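Local coordinates for cytochrome P450 RhF (PDB 6RO8), which probably catalyses heme-dependent monooxygenation as the heme domain of a longer protein that also carries iron-sulfur and flavin-reductase regions, at residues H142-L147 with M391-E396; R149-G154 with L168-L173; I156-G159 with Q165-L168. All coordinates share one frame; numbering follows the deposited sequence.

Overall arrangement
The three contacts lie on the same side of the chain's centre and succeed one another along helix 134-155 and the chain that follows it. Centres of interactions 1 and 2 are about 9 Å apart, those of 2 and 3 about 8 Å, and those of 1 and 3 about 15 Å. Phe394 connects all three: its CZ lies 3.8 Å from Ile171 CG2, and its CE1 lies 3.8 Å from Met167 CE. Interactions 2 and 3 also share Leu168. None of the contacts belongs to the heme site, but two come fairly near it, with the side chains of Val144 and Ile171 about 10 and 11 Å from the bound heme. Burial decreases outward, from the apolar interaction 1 to the surface ion pair of interaction 3.

Interaction 1 (H142-L147 with M391-E396); sequences HFVREL and MCIFIE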
ATOM      1  N   HIS A 142       8.631 -11.803 -16.966  1.00 89.86           N
ATOM      2  CA  HIS A 142       9.761 -12.709 -17.151  1.00 92.67           C
ATOM      3  C   HIS A 142      10.811 -12.474 -16.081  1.00 89.15           C
ATOM      4  O   HIS A 142      11.370 -13.422 -15.516  1.00 85.33           O
ATOM      5  CB  HIS A 142      10.382 -12.518 -18.540  1.00108.55           C
ATOM      6  CG  HIS A 142      11.569 -13.401 -18.808  1.00133.87           C
ATOM      7  ND1 HIS A 142      11.876 -14.505 -18.037  1.00139.64           N
ATOM      8  CD2 HIS A 142      12.525 -13.340 -19.766  1.00141.86           C
ATOM      9  CE1 HIS A 142      12.966 -15.084 -18.508  1.00140.84           C
ATOM     10  NE2 HIS A 142      13.380 -14.397 -19.557  1.00144.84           N
ATOM     11  N   PHE A 143      11.090 -11.199 -15.793  1.00 84.88           N
ATOM     12  CA  PHE A 143      12.145 -10.853 -14.846  1.00 86.40           C
ATOM     13  C   PHE A 143      11.772 -11.286 -13.437  1.00 93.73           C
ATOM     14  O   PHE A 143      12.606 -11.842 -12.708  1.00 96.14           O
ATOM     15  CB  PHE A 143      12.397  -9.348 -14.927  1.00 81.57           C
ATOM     16  CG  PHE A 143      13.392  -8.827 -13.949  1.00 83.23           C
ATOM     17  CD1 PHE A 143      14.735  -9.049 -14.119  1.00 92.15           C
ATOM     18  CD2 PHE A 143      12.981  -8.064 -12.874  1.00 84.67           C
ATOM     19  CE1 PHE A 143      15.650  -8.537 -13.214  1.00 93.29           C
ATOM     20  CE2 PHE A 143      13.890  -7.552 -11.972  1.00 84.56           C
ATOM     21  CZ  PHE A 143      15.217  -7.791 -12.136  1.00 88.56           C
ATOM     22  N   VAL A 144      10.516 -11.044 -13.041  1.00 82.57           N
ATOM     23  CA  VAL A 144      10.028 -11.533 -11.759  1.00 79.17           C
ATOM     24  C   VAL A 144      10.202 -13.042 -11.663  1.00 83.77           C
ATOM     25  O   VAL A 144      10.649 -13.564 -10.635  1.00 89.60           O
ATOM     26  CB  VAL A 144       8.557 -11.119 -11.543  1.00 75.64           C
ATOM     27  CG1 VAL A 144       8.101 -11.533 -10.168  1.00 72.12           C
ATOM     28  CG2 VAL A 144       8.397  -9.609 -11.675  1.00 73.45           C
ATOM     29  N   ARG A 145       9.873 -13.771 -12.730  1.00 82.14           N
ATOM     30  CA  ARG A 145       9.922 -15.227 -12.635  1.00 86.87           C
ATOM     31  C   ARG A 145      11.345 -15.739 -12.473  1.00 87.64           C
ATOM     32  O   ARG A 145      11.575 -16.711 -11.747  1.00 94.95           O
ATOM     33  CB  ARG A 145       9.263 -15.867 -13.843  1.00 86.86           C
ATOM     34  CG  ARG A 145       8.679 -17.226 -13.516  1.00102.06           C
ATOM     35  CD  ARG A 145       7.279 -17.319 -14.070  1.00112.12           C
ATOM     36  NE  ARG A 145       7.140 -16.604 -15.335  1.00122.80           N
ATOM     37  CZ  ARG A 145       5.978 -16.269 -15.890  1.00127.71           C
ATOM     38  NH1 ARG A 145       4.834 -16.573 -15.284  1.00130.85           N
ATOM     39  NH2 ARG A 145       5.961 -15.624 -17.054  1.00122.43           N
ATOM     40  N   GLU A 146      12.314 -15.109 -13.139  1.00 97.99           N
ATOM     41  CA  GLU A 146      13.706 -15.499 -12.929  1.00103.16           C
ATOM     42  C   GLU A 146      14.117 -15.272 -11.481  1.00 99.32           C
ATOM     43  O   GLU A 146      14.781 -16.120 -10.874  1.00100.63           O
ATOM     44  CB  GLU A 146      14.627 -14.720 -13.867  1.00105.84           C
ATOM     45  CG  GLU A 146      14.576 -15.148 -15.320  1.00118.34           C
ATOM     46  CD  GLU A 146      15.195 -16.515 -15.560  1.00139.48           C
ATOM     47  OE1 GLU A 146      16.437 -16.655 -15.414  1.00144.26           O
ATOM     48  OE2 GLU A 146      14.439 -17.452 -15.906  1.00141.69           O
ATOM     49  N   LEU A 147      13.713 -14.137 -10.905  1.00 88.44           N
ATOM     50  CA  LEU A 147      14.119 -13.817  -9.543  1.00 92.22           C
ATOM     51  C   LEU A 147      13.577 -14.844  -8.560  1.00 92.04           C
ATOM     52  O   LEU A 147      14.312 -15.357  -7.708  1.00 92.81           O
ATOM     53  CB  LEU A 147      13.644 -12.407  -9.167  1.00 96.92           C
ATOM     54  CG  LEU A 147      14.399 -11.239  -9.805  1.00 86.29           C
ATOM     55  CD1 LEU A 147      13.916  -9.926  -9.228  1.00 79.52           C
ATOM     56  CD2 LEU A 147      15.894 -11.406  -9.588  1.00 76.66           C
ATOM     57  N   MET A 391       2.412 -11.281  -7.039  1.00 67.52           N
ATOM     58  CA  MET A 391       1.781 -12.190  -6.088  1.00 68.20           C
ATOM     59  C   MET A 391       1.519 -13.567  -6.709  1.00 68.44           C
ATOM     60  O   MET A 391       1.792 -14.599  -6.083  1.00 67.90           O
ATOM     61  CB  MET A 391       0.498 -11.545  -5.568  1.00 66.20           C
ATOM     62  CG  MET A 391       0.765 -10.324  -4.656  1.00 56.57           C
ATOM     63  SD  MET A 391      -0.803  -9.508  -4.323  1.00 61.57           S
ATOM     64  CE  MET A 391      -1.571 -10.613  -3.127  1.00 59.30           C
ATOM     65  N   CYS A 392       1.025 -13.620  -7.947  1.00 61.97           N
ATOM     66  CA  CYS A 392       0.827 -14.927  -8.596  1.00 71.32           C
ATOM     67  C   CYS A 392       2.123 -15.718  -8.722  1.00 74.18           C
ATOM     68  O   CYS A 392       2.168 -16.892  -8.334  1.00 79.31           O
ATOM     69  CB  CYS A 392       0.156 -14.739  -9.956  1.00 64.92           C
ATOM     70  SG  CYS A 392      -1.409 -13.841  -9.822  1.00 71.92           S
ATOM     71  N   ILE A 393       3.188 -15.097  -9.237  1.00 73.43           N
ATOM     72  CA  ILE A 393       4.438 -15.828  -9.426  1.00 74.78           C
ATOM     73  C   ILE A 393       4.955 -16.364  -8.093  1.00 76.20           C
ATOM     74  O   ILE A 393       5.362 -17.531  -7.997  1.00 80.14           O
ATOM     75  CB  ILE A 393       5.489 -14.948 -10.127  1.00 72.92           C
ATOM     76  CG1 ILE A 393       5.123 -14.754 -11.605  1.00 71.16           C
ATOM     77  CG2 ILE A 393       6.874 -15.581 -10.040  1.00 68.33           C
ATOM     78  CD1 ILE A 393       5.511 -13.378 -12.152  1.00 77.18           C
ATOM     79  N   PHE A 394       4.916 -15.544  -7.039  1.00 75.97           N
ATOM     80  CA  PHE A 394       5.306 -16.046  -5.722  1.00 73.74           C
ATOM     81  C   PHE A 394       4.550 -17.320  -5.392  1.00 75.46           C
ATOM     82  O   PHE A 394       5.152 -18.365  -5.122  1.00 83.96           O
ATOM     83  CB  PHE A 394       5.052 -15.011  -4.626  1.00 71.36           C
ATOM     84  CG  PHE A 394       6.072 -13.928  -4.563  1.00 85.31           C
ATOM     85  CD1 PHE A 394       7.424 -14.224  -4.623  1.00 89.36           C
ATOM     86  CD2 PHE A 394       5.673 -12.599  -4.442  1.00 85.68           C
ATOM     87  CE1 PHE A 394       8.360 -13.206  -4.561  1.00 92.72           C
ATOM     88  CE2 PHE A 394       6.595 -11.591  -4.386  1.00 81.45           C
ATOM     89  CZ  PHE A 394       7.938 -11.887  -4.440  1.00 93.44           C
ATOM     90  N   ILE A 395       3.223 -17.252  -5.453  1.00 66.33           N
ATOM     91  CA  ILE A 395       2.398 -18.375  -5.028  1.00 77.56           C
ATOM     92  C   ILE A 395       2.541 -19.561  -5.983  1.00 81.55           C
ATOM     93  O   ILE A 395       2.594 -20.721  -5.546  1.00 79.36           O
ATOM     94  CB  ILE A 395       0.938 -17.916  -4.900  1.00 75.89           C
ATOM     95  CG1 ILE A 395       0.831 -16.829  -3.833  1.00 65.71           C
ATOM     96  CG2 ILE A 395       0.040 -19.102  -4.592  1.00 78.42           C
ATOM     97  CD1 ILE A 395      -0.453 -16.032  -3.920  1.00 66.03           C
ATOM     98  N   GLU A 396       2.594 -19.298  -7.295  1.00 80.31           N
ATOM     99  CA  GLU A 396       2.791 -20.380  -8.250  1.00 80.37           C
ATOM    100  C   GLU A 396       4.089 -21.114  -7.954  1.00 82.18           C
ATOM    101  O   GLU A 396       4.099 -22.343  -7.817  1.00 79.26           O
ATOM    102  CB  GLU A 396       2.784 -19.849  -9.689  1.00 85.57           C
ATOM    103  CG  GLU A 396       2.532 -20.932 -10.770  1.00 85.34           C
ATOM    104  CD  GLU A 396       3.800 -21.698 -11.148  1.00100.39           C
ATOM    105  OE1 GLU A 396       4.882 -21.165 -10.827  1.00101.42           O
ATOM    106  OE2 GLU A 396       3.722 -22.820 -11.750  1.00 95.03           O
TER
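Ile393 fits against Val144 and Arg145 of the facing helix, and each of its branches meets a different part of the pair. With CG1 opposite the carbonyl carbon (chi1 -72°), the CD1 methyl is carried forward to Val144, reaching CG1 at 3.7 Å and CB at nearly the same range; the two side chains meet at a slant. The other branch, CG2, rests over the backbone of the 142-147 helix, 4.0 Å from Arg145 CA. This agrees with the close pairing of the helices here, where Arg145 CA and Ile393 CA are 6.4 Å apart. Arg145 runs at about a right angle to Ile393. Its chain bends at chi2 and chi3, which brings CD and NH1 up to Ile393 CG1, NH1 at 4.1 Å, at the exposed side of the contact. Ile393 supplies almost half of the 194 Å² buried between the segments, and the contact is apolar in character. Arg145 NH1 and Glu396 OE1 are 6.4 Å apart, too far for a salt bridge. Around this pair, Val144 also packs on Val175 of helix 170-179, whereas Met391 and Phe394 turn to Ser279 of helix 273-288, as expected for the four-helix bundle of the P450 fold.

Interaction 2 (R149-G154 with L168-L173); sequences RKKVDG and LWEIPL
Lys151 and Ile171 mark the nearest approach of the two backbones, their CA atoms 8.6 Å apart, a spacing that leaves the contact to side chains. Segment 149-154 is helical throughout, while 168-173 leads through a short non-helical break around Trp169 into the next helix. The CB atoms of Lys151, Glu170 and Ile171 all point across the gap. Lys151 serves two neighbours with different parts of its chain. Near its root, CG lies 3.7 Å from Ile171 CD1, the two chains running antiparallel alongside one another; the extended Ile171 chain (chi2 175°) puts its terminal methyl against the lysine methylenes. Further out, the Lys151 chain bends at chi2, chi3 and chi4, which turns its ammonium group aside to Glu170. NZ forms a salt bridge with Glu170 OE2 at 2.8 Å, and Glu170 OE1 is also near, 3.1 Å from Lys151 NZ. The nitrogen stands well above the carboxylate plane, so charge holds the pair, without hydrogen-bond geometry. The two charged chains meet at about a right angle, Glu170 staying extended beyond CG. Lys151 also touches Met167. The contact joins helices D (134-155) and E (170-179) of the P450 fold. One lysine therefore combines an apolar stem with a charged end: the methylenes cover the buried isoleucine, and the ammonium, at the partly exposed border, probably balances the glutamate's negative charge.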
ATOM      1  N   ARG A 149      12.531 -17.875  -9.101  1.00 89.88           N
ATOM      2  CA  ARG A 149      13.113 -19.196  -9.295  1.00 92.85           C
ATOM      3  C   ARG A 149      14.461 -19.300  -8.591  1.00105.26           C
ATOM      4  O   ARG A 149      14.779 -20.327  -7.976  1.00101.34           O
ATOM      5  CB  ARG A 149      13.272 -19.496 -10.782  1.00 96.45           C
ATOM      6  CG  ARG A 149      13.691 -20.938 -11.051  1.00114.17           C
ATOM      7  CD  ARG A 149      13.779 -21.250 -12.534  1.00120.21           C
ATOM      8  NE  ARG A 149      14.965 -20.662 -13.150  1.00122.29           N
ATOM      9  CZ  ARG A 149      14.990 -19.492 -13.777  1.00125.98           C
ATOM     10  NH1 ARG A 149      13.881 -18.769 -13.892  1.00121.53           N
ATOM     11  NH2 ARG A 149      16.129 -19.051 -14.299  1.00129.65           N
ATOM     12  N   LYS A 150      15.277 -18.242  -8.673  1.00105.46           N
ATOM     13  CA  LYS A 150      16.617 -18.318  -8.098  1.00106.60           C
ATOM     14  C   LYS A 150      16.579 -18.154  -6.591  1.00101.06           C
ATOM     15  O   LYS A 150      17.340 -18.811  -5.875  1.00100.41           O
ATOM     16  CB  LYS A 150      17.529 -17.275  -8.744  1.00103.70           C
ATOM     17  CG  LYS A 150      17.427 -17.282 -10.247  1.00110.35           C
ATOM     18  CD  LYS A 150      18.363 -16.303 -10.935  1.00114.68           C
ATOM     19  CE  LYS A 150      19.602 -16.982 -11.487  1.00117.76           C
ATOM     20  NZ  LYS A 150      20.691 -15.985 -11.677  1.00130.29           N
ATOM     21  N   LYS A 151      15.698 -17.289  -6.088  1.00 96.00           N
ATOM     22  CA  LYS A 151      15.621 -17.112  -4.643  1.00 92.52           C
ATOM     23  C   LYS A 151      15.234 -18.415  -3.952  1.00104.15           C
ATOM     24  O   LYS A 151      15.892 -18.832  -2.989  1.00113.57           O
ATOM     25  CB  LYS A 151      14.648 -15.993  -4.292  1.00 79.75           C
ATOM     26  CG  LYS A 151      15.330 -14.633  -4.236  1.00 87.82           C
ATOM     27  CD  LYS A 151      16.261 -14.537  -3.033  1.00 95.45           C
ATOM     28  CE  LYS A 151      17.558 -13.792  -3.343  1.00105.19           C
ATOM     29  NZ  LYS A 151      17.482 -12.308  -3.179  1.00104.63           N
ATOM     30  N   VAL A 152      14.191 -19.092  -4.441  1.00 96.62           N
ATOM     31  CA  VAL A 152      13.841 -20.360  -3.819  1.00 92.25           C
ATOM     32  C   VAL A 152      14.844 -21.441  -4.183  1.00101.23           C
ATOM     33  O   VAL A 152      14.984 -22.416  -3.438  1.00101.84           O
ATOM     34  CB  VAL A 152      12.413 -20.809  -4.171  1.00 86.91           C
ATOM     35  CG1 VAL A 152      11.428 -19.645  -4.069  1.00 85.17           C
ATOM     36  CG2 VAL A 152      12.368 -21.401  -5.521  1.00 92.91           C
ATOM     37  N   ASP A 153      15.568 -21.297  -5.293  1.00100.98           N
ATOM     38  CA  ASP A 153      16.696 -22.193  -5.507  1.00114.47           C
ATOM     39  C   ASP A 153      17.639 -22.120  -4.317  1.00119.91           C
ATOM     40  O   ASP A 153      18.235 -23.126  -3.918  1.00126.44           O
ATOM     41  CB  ASP A 153      17.430 -21.842  -6.805  1.00113.05           C
ATOM     42  CG  ASP A 153      16.782 -22.462  -8.044  1.00114.09           C
ATOM     43  OD1 ASP A 153      15.886 -23.329  -7.898  1.00106.39           O
ATOM     44  OD2 ASP A 153      17.171 -22.074  -9.171  1.00119.53           O
ATOM     45  N   GLY A 154      17.725 -20.945  -3.695  1.00115.32           N
ATOM     46  CA  GLY A 154      18.674 -20.759  -2.615  1.00112.16           C
ATOM     47  C   GLY A 154      18.231 -21.393  -1.311  1.00110.82           C
ATOM     48  O   GLY A 154      19.050 -21.938  -0.569  1.00130.21           O
ATOM     49  N   LEU A 168      10.470 -12.050   0.102  1.00 85.70           N
ATOM     50  CA  LEU A 168       9.205 -11.334  -0.048  1.00 80.83           C
ATOM     51  C   LEU A 168       9.383  -9.812  -0.062  1.00 79.46           C
ATOM     52  O   LEU A 168       8.604  -9.124  -0.721  1.00 77.33           O
ATOM     53  CB  LEU A 168       8.204 -11.777   1.027  1.00 75.69           C
ATOM     54  CG  LEU A 168       7.480 -13.120   0.755  1.00 76.09           C
ATOM     55  CD1 LEU A 168       6.314 -13.339   1.708  1.00 67.67           C
ATOM     56  CD2 LEU A 168       7.017 -13.331  -0.717  1.00 71.55           C
ATOM     57  N   TRP A 169      10.385  -9.252   0.625  1.00 74.91           N
ATOM     58  CA  TRP A 169      10.636  -7.825   0.436  1.00 75.47           C
ATOM     59  C   TRP A 169      11.702  -7.541  -0.617  1.00 79.23           C
ATOM     60  O   TRP A 169      11.625  -6.526  -1.321  1.00 71.82           O
ATOM     61  CB  TRP A 169      11.020  -7.155   1.764  1.00 77.80           C
ATOM     62  CG  TRP A 169      12.422  -7.345   2.214  1.00 93.99           C
ATOM     63  CD1 TRP A 169      12.881  -8.290   3.085  1.00102.74           C
ATOM     64  CD2 TRP A 169      13.561  -6.547   1.852  1.00106.62           C
ATOM     65  NE1 TRP A 169      14.239  -8.144   3.278  1.00109.74           N
ATOM     66  CE2 TRP A 169      14.681  -7.085   2.528  1.00112.30           C
ATOM     67  CE3 TRP A 169      13.745  -5.440   1.012  1.00100.40           C
ATOM     68  CZ2 TRP A 169      15.961  -6.553   2.389  1.00110.99           C
ATOM     69  CZ3 TRP A 169      15.010  -4.916   0.877  1.00 97.68           C
ATOM     70  CH2 TRP A 169      16.105  -5.472   1.561  1.00109.03           C
ATOM     71  N   GLU A 170      12.668  -8.437  -0.780  1.00 76.27           N
ATOM     72  CA  GLU A 170      13.800  -8.130  -1.639  1.00 81.36           C
ATOM     73  C   GLU A 170      13.411  -8.150  -3.116  1.00 83.42           C
ATOM     74  O   GLU A 170      13.847  -7.292  -3.891  1.00 80.63           O
ATOM     75  CB  GLU A 170      14.905  -9.126  -1.352  1.00 94.02           C
ATOM     76  CG  GLU A 170      16.296  -8.630  -1.493  1.00108.79           C
ATOM     77  CD  GLU A 170      17.231  -9.793  -1.388  1.00129.35           C
ATOM     78  OE1 GLU A 170      16.919 -10.696  -0.576  1.00135.66           O
ATOM     79  OE2 GLU A 170      18.224  -9.842  -2.144  1.00137.46           O
ATOM     80  N   ILE A 171      12.592  -9.112  -3.529  1.00 79.92           N
ATOM     81  CA  ILE A 171      12.242  -9.233  -4.943  1.00 74.99           C
ATOM     82  C   ILE A 171      11.352  -8.071  -5.386  1.00 76.87           C
ATOM     83  O   ILE A 171      11.668  -7.428  -6.398  1.00 77.27           O
ATOM     84  CB  ILE A 171      11.606 -10.600  -5.240  1.00 73.12           C
ATOM     85  CG1 ILE A 171      12.706 -11.656  -5.358  1.00 76.33           C
ATOM     86  CG2 ILE A 171      10.780 -10.553  -6.517  1.00 69.91           C
ATOM     87  CD1 ILE A 171      12.191 -13.075  -5.528  1.00 84.06           C
ATOM     88  N   PRO A 172      10.247  -7.746  -4.690  1.00 69.84           N
ATOM     89  CA  PRO A 172       9.461  -6.576  -5.117  1.00 69.66           C
ATOM     90  C   PRO A 172      10.294  -5.319  -5.194  1.00 72.90           C
ATOM     91  O   PRO A 172      10.112  -4.524  -6.125  1.00 75.00           O
ATOM     92  CB  PRO A 172       8.371  -6.469  -4.041  1.00 66.84           C
ATOM     93  CG  PRO A 172       8.275  -7.821  -3.495  1.00 67.01           C
ATOM     94  CD  PRO A 172       9.672  -8.343  -3.478  1.00 69.15           C
ATOM     95  N   LEU A 173      11.222  -5.135  -4.245  1.00 74.32           N
ATOM     96  CA  LEU A 173      12.146  -4.008  -4.301  1.00 73.69           C
ATOM     97  C   LEU A 173      12.940  -4.015  -5.603  1.00 78.10           C
ATOM     98  O   LEU A 173      12.945  -3.027  -6.346  1.00 74.03           O
ATOM     99  CB  LEU A 173      13.088  -4.044  -3.103  1.00 75.76           C
ATOM    100  CG  LEU A 173      14.144  -2.929  -3.119  1.00 88.65           C
ATOM    101  CD1 LEU A 173      13.467  -1.559  -3.218  1.00 75.34           C
ATOM    102  CD2 LEU A 173      15.064  -2.976  -1.891  1.00 91.77           C
TER

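Interaction 3 (I156-G159 with Q165-L168); sequences IYKG and QEML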
ATOM      1  N   ILE A 156      15.369 -23.587  -0.848  1.00108.30           N
ATOM      2  CA  ILE A 156      14.529 -24.771  -0.896  1.00102.54           C
ATOM      3  C   ILE A 156      15.158 -25.913  -0.108  1.00113.21           C
ATOM      4  O   ILE A 156      14.441 -26.743   0.458  1.00116.10           O
ATOM      5  CB  ILE A 156      14.291 -25.153  -2.368  1.00104.59           C
ATOM      6  CG1 ILE A 156      13.436 -26.416  -2.519  1.00110.23           C
ATOM      7  CG2 ILE A 156      15.622 -25.397  -3.065  1.00109.71           C
ATOM      8  CD1 ILE A 156      12.122 -26.344  -1.825  1.00107.49           C
ATOM      9  N   TYR A 157      16.490 -25.946  -0.013  1.00120.81           N
ATOM     10  CA  TYR A 157      17.159 -27.037   0.685  1.00124.52           C
ATOM     11  C   TYR A 157      16.918 -26.994   2.193  1.00121.90           C
ATOM     12  O   TYR A 157      17.001 -28.032   2.856  1.00125.89           O
ATOM     13  CB  TYR A 157      18.655 -26.992   0.388  1.00127.06           C
ATOM     14  CG  TYR A 157      19.366 -25.993   1.260  1.00131.32           C
ATOM     15  CD1 TYR A 157      19.362 -24.645   0.942  1.00127.70           C
ATOM     16  CD2 TYR A 157      20.014 -26.393   2.422  1.00135.96           C
ATOM     17  CE1 TYR A 157      20.000 -23.725   1.746  1.00131.22           C
ATOM     18  CE2 TYR A 157      20.647 -25.483   3.234  1.00135.32           C
ATOM     19  CZ  TYR A 157      20.640 -24.149   2.896  1.00132.93           C
ATOM     20  OH  TYR A 157      21.278 -23.240   3.714  1.00131.74           O
ATOM     21  N   LYS A 158      16.647 -25.819   2.760  1.00116.62           N
ATOM     22  CA  LYS A 158      16.451 -25.717   4.202  1.00117.88           C
ATOM     23  C   LYS A 158      15.149 -26.391   4.629  1.00118.14           C
ATOM     24  O   LYS A 158      14.201 -26.521   3.852  1.00117.75           O
ATOM     25  CB  LYS A 158      16.423 -24.252   4.654  1.00109.65           C
ATOM     26  CG  LYS A 158      17.498 -23.370   4.047  1.00111.31           C
ATOM     27  CD  LYS A 158      17.598 -22.041   4.780  1.00112.66           C
ATOM     28  CE  LYS A 158      18.359 -21.004   3.963  1.00110.89           C
ATOM     29  NZ  LYS A 158      18.478 -19.697   4.677  1.00108.54           N
ATOM     30  N   GLY A 159      15.101 -26.808   5.897  1.00117.20           N
ATOM     31  CA  GLY A 159      13.837 -27.254   6.460  1.00123.43           C
ATOM     32  C   GLY A 159      12.806 -26.146   6.609  1.00115.92           C
ATOM     33  O   GLY A 159      11.612 -26.365   6.370  1.00100.85           O
ATOM     34  N   GLN A 165      12.237 -12.550   4.748  1.00 81.85           N
ATOM     35  CA  GLN A 165      13.662 -12.292   4.604  1.00 93.76           C
ATOM     36  C   GLN A 165      14.286 -13.025   3.423  1.00 93.28           C
ATOM     37  O   GLN A 165      15.268 -12.531   2.864  1.00 93.32           O
ATOM     38  CB  GLN A 165      14.394 -12.641   5.902  1.00 89.76           C
ATOM     39  CG  GLN A 165      15.617 -11.762   6.144  1.00109.38           C
ATOM     40  CD  GLN A 165      15.352 -10.270   5.900  1.00121.42           C
ATOM     41  OE1 GLN A 165      16.128  -9.596   5.207  1.00124.89           O
ATOM     42  NE2 GLN A 165      14.251  -9.750   6.471  1.00116.31           N
ATOM     43  N   GLU A 166      13.727 -14.154   2.993  1.00 85.80           N
ATOM     44  CA  GLU A 166      14.326 -14.827   1.844  1.00 97.10           C
ATOM     45  C   GLU A 166      13.993 -14.119   0.537  1.00 99.14           C
ATOM     46  O   GLU A 166      14.860 -13.990  -0.334  1.00107.82           O
ATOM     47  CB  GLU A 166      13.888 -16.296   1.773  1.00 98.88           C
ATOM     48  CG  GLU A 166      14.041 -17.065   3.083  1.00103.32           C
ATOM     49  CD  GLU A 166      15.458 -17.572   3.325  1.00105.01           C
ATOM     50  OE1 GLU A 166      15.763 -17.941   4.494  1.00102.38           O
ATOM     51  OE2 GLU A 166      16.250 -17.605   2.353  1.00 99.72           O
ATOM     52  N   MET A 167      12.761 -13.651   0.371  1.00 91.08           N
ATOM     53  CA  MET A 167      12.387 -13.176  -0.955  1.00 87.55           C
ATOM     54  C   MET A 167      11.323 -12.079  -0.933  1.00 87.44           C
ATOM     55  O   MET A 167      11.299 -11.228  -1.833  1.00 82.42           O
ATOM     56  CB  MET A 167      11.894 -14.348  -1.833  1.00 75.93           C
ATOM     57  CG  MET A 167      10.708 -15.127  -1.247  1.00 83.43           C
ATOM     58  SD  MET A 167      10.197 -16.590  -2.177  1.00 90.93           S
ATOM     59  CE  MET A 167      10.579 -16.140  -3.829  1.00 95.25           C
ATOM     60  N   LEU A 168      10.470 -12.050   0.102  1.00 85.70           N
ATOM     61  CA  LEU A 168       9.205 -11.334  -0.048  1.00 80.83           C
ATOM     62  C   LEU A 168       9.383  -9.812  -0.062  1.00 79.46           C
ATOM     63  O   LEU A 168       8.604  -9.124  -0.721  1.00 77.33           O
ATOM     64  CB  LEU A 168       8.204 -11.777   1.027  1.00 75.69           C
ATOM     65  CG  LEU A 168       7.480 -13.120   0.755  1.00 76.09           C
ATOM     66  CD1 LEU A 168       6.314 -13.339   1.708  1.00 67.67           C
ATOM     67  CD2 LEU A 168       7.017 -13.331  -0.717  1.00 71.55           C
TER
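Lys158 and Glu166 face each other across a wide gap, their CA atoms 11.3 Å apart: residues 156-159 form an irregular connection, extended at Lys158, and 165-168 form a helical end with a wider pi-type turn. The gap is spanned by side chains alone. Lys158 is stretched nearly straight beyond CG, with chi2 to chi4 all close to 180°, and reaches toward the helix, while Glu166 comes from the opposite direction with a bend at chi2 (-82°). Their ends meet in a salt bridge that is also a hydrogen bond: Lys158 NZ donates to Glu166 OE1 at 3.2 Å, and the oxygen accepts through its syn lone pair, on the side of OE2. That second oxygen is more distant, Glu166 OE2 lying 3.8 Å from Lys158 NZ, so the pairing is lopsided. At its base, Lys158 CG sits over one face of the Tyr157 ring, offset toward the rim. Both bridged residues are partly exposed, and only 65 Å² is buried. Nearby, Gly159 makes backbone hydrogen bonds with Trp430, and strand 160-162 pairs antiparallel with 427-429. This helix-strand-helix passage between helices D and E, its short strand joining one near the C-terminus, is characteristic of the cytochrome P450 fold.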